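Local coordinates for protein sulfite dehydrogenase (PDB 2XTS) that oxidises protein-bound sulfane sulfur in the Sox system as the molybdenum-cofactor subunit of a complex with a heme c cytochrome, to which electrons probably pass, at residues 99-102 and 103-107; 183-186 and 187-191. All coordinates share one frame; numbering follows the deposited sequence.

Contact 1 of 2, residues 99-102 and 103-107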
ATOM      1  N   LEU A  99      -6.368  16.185 -29.611  1.00 10.89           N
ATOM      2  CA  LEU A  99      -5.250  16.650 -28.777  1.00 10.94           C
ATOM      3  C   LEU A  99      -4.182  15.589 -28.557  1.00 10.73           C
ATOM      4  O   LEU A  99      -4.467  14.397 -28.592  1.00 11.53           O
ATOM      5  CB  LEU A  99      -5.751  17.118 -27.406  1.00 11.36           C
ATOM      6  CG  LEU A  99      -6.694  18.324 -27.416  1.00 12.70           C
ATOM      7  CD1 LEU A  99      -7.278  18.576 -26.039  1.00 13.97           C
ATOM      8  CD2 LEU A  99      -6.045  19.592 -27.994  1.00 14.88           C
ATOM      9  N   VAL A 100      -2.966  16.063 -28.331  1.00  9.95           N
ATOM     10  CA  VAL A 100      -1.866  15.240 -27.838  1.00 10.04           C
ATOM     11  C   VAL A 100      -1.416  15.875 -26.520  1.00 10.25           C
ATOM     12  O   VAL A 100      -1.178  17.104 -26.446  1.00 10.28           O
ATOM     13  CB  VAL A 100      -0.672  15.184 -28.787  1.00 10.37           C
ATOM     14  CG1 VAL A 100       0.537  14.459 -28.112  1.00 11.25           C
ATOM     15  CG2 VAL A 100      -1.085  14.499 -30.076  1.00 11.56           C
ATOM     16  N   PHE A 101      -1.299  15.041 -25.486  1.00 10.15           N
ATOM     17  CA  PHE A 101      -0.788  15.420 -24.169  1.00 10.08           C
ATOM     18  C   PHE A 101       0.521  14.696 -23.870  1.00 10.06           C
ATOM     19  O   PHE A 101       0.702  13.524 -24.219  1.00 10.84           O
ATOM     20  CB  PHE A 101      -1.758  15.018 -23.044  1.00 10.15           C
ATOM     21  CG  PHE A 101      -3.112  15.654 -23.143  1.00 10.95           C
ATOM     22  CD1 PHE A 101      -3.315  16.955 -22.726  1.00 11.26           C
ATOM     23  CD2 PHE A 101      -4.186  14.951 -23.634  1.00 14.73           C
ATOM     24  CE1 PHE A 101      -4.555  17.554 -22.821  1.00 13.76           C
ATOM     25  CE2 PHE A 101      -5.427  15.543 -23.719  1.00 15.91           C
ATOM     26  CZ  PHE A 101      -5.615  16.836 -23.304  1.00 13.63           C
ATOM     27  N   THR A 102       1.430  15.410 -23.231  1.00 10.53           N
ATOM     28  CA  THR A 102       2.597  14.816 -22.629  1.00 10.30           C
ATOM     29  C   THR A 102       2.278  14.446 -21.181  1.00 10.07           C
ATOM     30  O   THR A 102       1.274  14.874 -20.620  1.00 10.03           O
ATOM     31  CB  THR A 102       3.763  15.788 -22.618  1.00 11.30           C
ATOM     32  OG1 THR A 102       3.396  16.915 -21.830  1.00 12.64           O
ATOM     33  CG2 THR A 102       4.078  16.267 -24.024  1.00 12.37           C
ATOM     34  N   PHE A 103       3.150  13.673 -20.546  1.00  9.72           N
ATOM     35  CA  PHE A 103       2.932  13.373 -19.144  1.00  9.85           C
ATOM     36  C   PHE A 103       2.992  14.646 -18.275  1.00 10.51           C
ATOM     37  O   PHE A 103       2.218  14.822 -17.343  1.00 10.45           O
ATOM     38  CB  PHE A 103       3.894  12.292 -18.638  1.00  9.91           C
ATOM     39  CG  PHE A 103       3.468  11.728 -17.318  1.00 10.34           C
ATOM     40  CD1 PHE A 103       2.474  10.753 -17.267  1.00 10.86           C
ATOM     41  CD2 PHE A 103       3.974  12.218 -16.132  1.00 10.44           C
ATOM     42  CE1 PHE A 103       2.028  10.274 -16.076  1.00 12.46           C
ATOM     43  CE2 PHE A 103       3.531  11.725 -14.910  1.00 11.23           C
ATOM     44  CZ  PHE A 103       2.559  10.764 -14.893  1.00 11.56           C
ATOM     45  N   GLU A 104       3.904  15.553 -18.606  1.00 10.87           N
ATOM     46  CA  GLU A 104       4.005  16.831 -17.919  1.00 12.12           C
ATOM     47  C   GLU A 104       2.655  17.560 -17.924  1.00 11.12           C
ATOM     48  O   GLU A 104       2.246  18.119 -16.901  1.00 12.19           O
ATOM     49  CB  GLU A 104       5.095  17.668 -18.566  1.00 13.69           C
ATOM     50  CG  GLU A 104       5.218  19.050 -18.030  1.00 17.74           C
ATOM     51  CD  GLU A 104       6.314  19.826 -18.716  1.00 23.49           C
ATOM     52  OE1 GLU A 104       7.404  19.962 -18.120  1.00 28.07           O
ATOM     53  OE2 GLU A 104       6.068  20.306 -19.840  1.00 27.59           O
ATOM     54  N   ASP A 105       1.963  17.536 -19.071  1.00 10.83           N
ATOM     55  CA  ASP A 105       0.648  18.158 -19.179  1.00 11.08           C
ATOM     56  C   ASP A 105      -0.348  17.509 -18.203  1.00 10.12           C
ATOM     57  O   ASP A 105      -1.154  18.173 -17.560  1.00 10.72           O
ATOM     58  CB  ASP A 105       0.032  18.015 -20.585  1.00 10.89           C
ATOM     59  CG  ASP A 105       0.796  18.729 -21.685  1.00 13.04           C
ATOM     60  OD1 ASP A 105       1.409  19.788 -21.422  1.00 15.08           O
ATOM     61  OD2 ASP A 105       0.698  18.241 -22.838  1.00 14.35           O
ATOM     62  N   LEU A 106      -0.335  16.180 -18.174  1.00  9.99           N
ATOM     63  CA  LEU A 106      -1.311  15.456 -17.390  1.00 10.12           C
ATOM     64  C   LEU A 106      -1.201  15.719 -15.890  1.00  9.78           C
ATOM     65  O   LEU A 106      -2.199  15.672 -15.178  1.00  9.45           O
ATOM     66  CB  LEU A 106      -1.191  13.971 -17.697  1.00 11.13           C
ATOM     67  CG  LEU A 106      -1.617  13.602 -19.128  1.00 12.43           C
ATOM     68  CD1 LEU A 106      -1.307  12.156 -19.405  1.00 13.84           C
ATOM     69  CD2 LEU A 106      -3.091  13.874 -19.439  1.00 12.50           C
ATOM     70  N   LEU A 107       0.010  16.022 -15.420  1.00  9.52           N
ATOM     71  CA  LEU A 107       0.232  16.363 -14.008  1.00  9.46           C
ATOM     72  C   LEU A 107      -0.311  17.744 -13.641  1.00  9.43           C
ATOM     73  O   LEU A 107      -0.210  18.158 -12.498  1.00  9.80           O
ATOM     74  CB  LEU A 107       1.718  16.304 -13.654  1.00 10.19           C
ATOM     75  CG  LEU A 107       2.359  14.915 -13.662  1.00 11.21           C
ATOM     76  CD1 LEU A 107       3.850  15.104 -13.504  1.00 12.10           C
ATOM     77  CD2 LEU A 107       1.814  14.024 -12.531  1.00 14.15           C
TER
HETATM   78  O   HOH W   1       1.199  18.368 -25.513  1.00 18.15           O
HETATM   79  O   HOH W   2       5.236  18.965 -22.159  1.00 24.65           O
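T102 and D105 hold each other in a capping box where strand 99-101 runs into the short helix 103-106. T102 is the N-cap: its OG1 accepts the backbone N-H of D105 over 3.2 Å, and the D105 carboxylate returns the favour, its OD2 taking the backbone N-H of T102 at 3.0 Å. That second bond is nearly straight, although the N-H comes in from above the carboxylate plane, 44° out of it. The threonine can do this because OG1 sits between its own N and carbonyl carbon (chi1 62°), facing the first turn. One helical bond follows, L106 N to T102 O at 3.2 Å.

Two waters extend the network. One donates to both V100 O and D105 OD2, so this carboxylate oxygen is gripped twice, by a backbone N-H and by water; the other joins T102 OG1 to OE2 of the extended E104. Were D105 an alanine, the T102 N-H would probably lose its acceptor and the water at V100 O its second partner, so that the strand-to-helix corner could shift more easily.

The apolar part of the contact is made by F101 and L106. The F101 ring stands 80° to the D105 carboxylate and meets D105 CB at its edge, while L106 also packs on L89 and on L156 of helix 153-160. F103 turns away from the strand and makes an edge-to-face contact with F196. L99 and V100 pair with an antiparallel strand of a cytochrome chain, so the sheet runs on across the interface. Back at the corner itself, L106 CD2 rests 4.0 Å from F101 CB.

Contact 2 of 2, residues 183-186 and 187-191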
ATOM      1  N   PHE A 183     -16.243   1.891 -24.456  1.00  7.33           N
ATOM      2  CA  PHE A 183     -16.984   2.284 -23.257  1.00  7.47           C
ATOM      3  C   PHE A 183     -18.155   3.181 -23.651  1.00  7.93           C
ATOM      4  O   PHE A 183     -17.974   4.104 -24.437  1.00  8.06           O
ATOM      5  CB  PHE A 183     -16.099   3.162 -22.365  1.00  7.40           C
ATOM      6  CG  PHE A 183     -14.899   2.503 -21.784  1.00  8.53           C
ATOM      7  CD1 PHE A 183     -13.801   2.235 -22.552  1.00  8.50           C
ATOM      8  CD2 PHE A 183     -14.840   2.219 -20.434  1.00  9.73           C
ATOM      9  CE1 PHE A 183     -12.677   1.646 -21.978  1.00  7.98           C
ATOM     10  CE2 PHE A 183     -13.707   1.669 -19.859  1.00 11.40           C
ATOM     11  CZ  PHE A 183     -12.639   1.356 -20.638  1.00 10.42           C
ATOM     12  N   PRO A 184     -19.329   2.986 -23.043  1.00  8.34           N
ATOM     13  CA  PRO A 184     -20.373   3.988 -23.232  1.00  8.56           C
ATOM     14  C   PRO A 184     -20.004   5.296 -22.547  1.00  8.64           C
ATOM     15  O   PRO A 184     -19.442   5.292 -21.457  1.00  8.48           O
ATOM     16  CB  PRO A 184     -21.588   3.353 -22.559  1.00 10.10           C
ATOM     17  CG  PRO A 184     -21.033   2.475 -21.542  1.00 10.92           C
ATOM     18  CD  PRO A 184     -19.724   1.980 -22.040  1.00  8.62           C
ATOM     19  N   MET A 185     -20.371   6.416 -23.157  1.00  9.70           N
ATOM     20  CA  MET A 185     -19.976   7.719 -22.628  1.00 11.02           C
ATOM     21  C   MET A 185     -20.521   7.956 -21.216  1.00 10.11           C
ATOM     22  O   MET A 185     -19.871   8.597 -20.416  1.00 10.91           O
ATOM     23  CB  MET A 185     -20.436   8.845 -23.574  1.00 12.23           C
ATOM     24  CG  MET A 185     -19.741  10.197 -23.397  1.00 17.07           C
ATOM     25  SD  MET A 185     -17.920  10.159 -23.485  1.00 23.21           S
ATOM     26  CE  MET A 185     -17.630   9.289 -25.001  1.00 22.95           C
ATOM     27  N   GLU A 186     -21.661   7.383 -20.867  1.00 10.25           N
ATOM     28  CA  GLU A 186     -22.188   7.561 -19.516  1.00 11.26           C
ATOM     29  C   GLU A 186     -21.235   7.058 -18.427  1.00 10.55           C
ATOM     30  O   GLU A 186     -21.069   7.678 -17.392  1.00 11.85           O
ATOM     31  CB  GLU A 186     -23.545   6.874 -19.355  1.00 12.71           C
ATOM     32  CG  GLU A 186     -24.215   7.165 -18.022  1.00 17.16           C
ATOM     33  CD  GLU A 186     -25.561   6.478 -17.841  1.00 23.09           C
ATOM     34  OE1 GLU A 186     -25.995   5.691 -18.716  1.00 26.65           O
ATOM     35  OE2 GLU A 186     -26.195   6.735 -16.804  1.00 28.71           O
ATOM     36  N   LYS A 187     -20.583   5.938 -18.679  1.00  9.85           N
ATOM     37  CA  LYS A 187     -19.621   5.425 -17.713  1.00  8.84           C
ATOM     38  C   LYS A 187     -18.370   6.288 -17.667  1.00  9.32           C
ATOM     39  O   LYS A 187     -17.860   6.614 -16.597  1.00  8.96           O
ATOM     40  CB  LYS A 187     -19.258   3.971 -18.030  1.00  9.30           C
ATOM     41  CG  LYS A 187     -18.163   3.371 -17.116  1.00  8.78           C
ATOM     42  CD  LYS A 187     -18.593   3.300 -15.662  1.00  8.55           C
ATOM     43  CE  LYS A 187     -17.599   2.537 -14.795  1.00  8.73           C
ATOM     44  NZ  LYS A 187     -17.912   2.604 -13.344  1.00  9.40           N
ATOM     45  N   VAL A 188     -17.862   6.626 -18.839  1.00  9.60           N
ATOM     46  CA  VAL A 188     -16.694   7.496 -18.954  1.00 10.20           C
ATOM     47  C   VAL A 188     -16.851   8.756 -18.120  1.00 10.38           C
ATOM     48  O   VAL A 188     -15.933   9.165 -17.416  1.00 12.17           O
ATOM     49  CB  VAL A 188     -16.466   7.895 -20.452  1.00 10.75           C
ATOM     50  CG1 VAL A 188     -15.405   8.978 -20.601  1.00 12.23           C
ATOM     51  CG2 VAL A 188     -16.130   6.663 -21.317  1.00 12.13           C
ATOM     52  N   MET A 189     -18.009   9.391 -18.260  1.00 11.29           N
ATOM     53  CA  MET A 189     -18.282  10.659 -17.615  1.00 12.19           C
ATOM     54  C   MET A 189     -18.597  10.536 -16.138  1.00 12.98           C
ATOM     55  O   MET A 189     -18.637  11.548 -15.434  1.00 15.02           O
ATOM     56  CB  MET A 189     -19.427  11.355 -18.344  1.00 12.52           C
ATOM     57  CG  MET A 189     -19.071  11.789 -19.742  1.00 13.83           C
ATOM     58  SD  MET A 189     -17.646  12.890 -19.854  1.00 18.02           S
ATOM     59  CE  MET A 189     -18.315  14.431 -19.225  1.00 21.49           C
ATOM     60  N   ASP A 190     -18.837   9.317 -15.660  1.00 12.47           N
ATOM     61  CA  ASP A 190     -19.168   9.052 -14.257  1.00 12.80           C
ATOM     62  C   ASP A 190     -17.866   8.982 -13.434  1.00 12.35           C
ATOM     63  O   ASP A 190     -17.508   9.968 -12.785  1.00 14.40           O
ATOM     64  CB  ASP A 190     -20.021   7.777 -14.165  1.00 13.82           C
ATOM     65  CG  ASP A 190     -20.380   7.381 -12.740  1.00 16.26           C
ATOM     66  OD1 ASP A 190     -19.980   8.065 -11.768  1.00 21.25           O
ATOM     67  OD2 ASP A 190     -21.046   6.333 -12.607  1.00 20.89           O
ATOM     68  N   ASP A 191     -17.144   7.862 -13.476  1.00 12.18           N
ATOM     69  CA  ASP A 191     -16.036   7.648 -12.556  1.00 11.50           C
ATOM     70  C   ASP A 191     -14.803   6.991 -13.171  1.00 10.31           C
ATOM     71  O   ASP A 191     -13.948   6.491 -12.452  1.00 11.54           O
ATOM     72  CB  ASP A 191     -16.508   6.851 -11.335  1.00 12.07           C
ATOM     73  CG  ASP A 191     -17.031   5.473 -11.679  1.00 11.79           C
ATOM     74  OD1 ASP A 191     -17.147   5.136 -12.883  1.00 11.99           O
ATOM     75  OD2 ASP A 191     -17.350   4.726 -10.726  1.00 15.08           O
TER
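V188 packs with its two methyls against F183 and M185, where strand 181-184 turns directly into helix 185-191 with P184 as the N-cap residue. This is the tight side. V188 CG2 lies 3.7 Å from F183 CB, and CG1, anti to the backbone N (chi1 171°), comes within 4.0 Å of M185 SD. M185 can offer its sulfur there because its chain bends at both chi2 and chi3, folding back beside the valine. L169 of the neighbouring strand, touched by F183, M185 and V188 alike, and L153 and L157 of helix 153-160 add to the hydrophobic cluster.

The first turn is held less firmly than the next. P184 O receives two weak bonds, from K187 N and V188 N, whereas M185 O takes the M189 N-H at 3.0 Å, nearly along the C=O axis.

On the solvent side the packing thins out. M189 CG still lies 4.0 Å from M185 CG, but the rest of its chain turns elsewhere, and E186 extends outward. E186 OE2 and D190 OD2 remain 6.7 Å apart, like charges that do not meet.

K187 is the exception among the charged residues, for it is buried. Its chain bends at chi2 and brings NZ to D191 OD1, a 2.7 Å salt bridge that uses the syn lone pair of the carboxylate. NZ also donates to P216 O and makes a cation-pi contact with W218. With a carboxylate, a carbonyl and an indole around it, the ammonium group is probably well stabilised in its charged form, despite its burial.

How the contacts relate
Both contacts are local and follow one another along the chain, neither nesting nor crossing. Contact 1 comes first, at the corner where strand 99-101 gives way to helix 103-106; contact 2 comes some eighty residues later, at the corner between strand 181-184 and helix 185-191. Each closes only a tight strand-to-helix turn. Their strands are the two outermost within this chain of one five-stranded mixed sheet, the first continued by a cytochrome strand; the contact centres lie 21 Å apart, with no touch between them. Helix 153-160 is shared ground: L99 and L106 reach it from contact 1, V188 and M189 from contact 2. Both belong to the molybdopterin-binding domain.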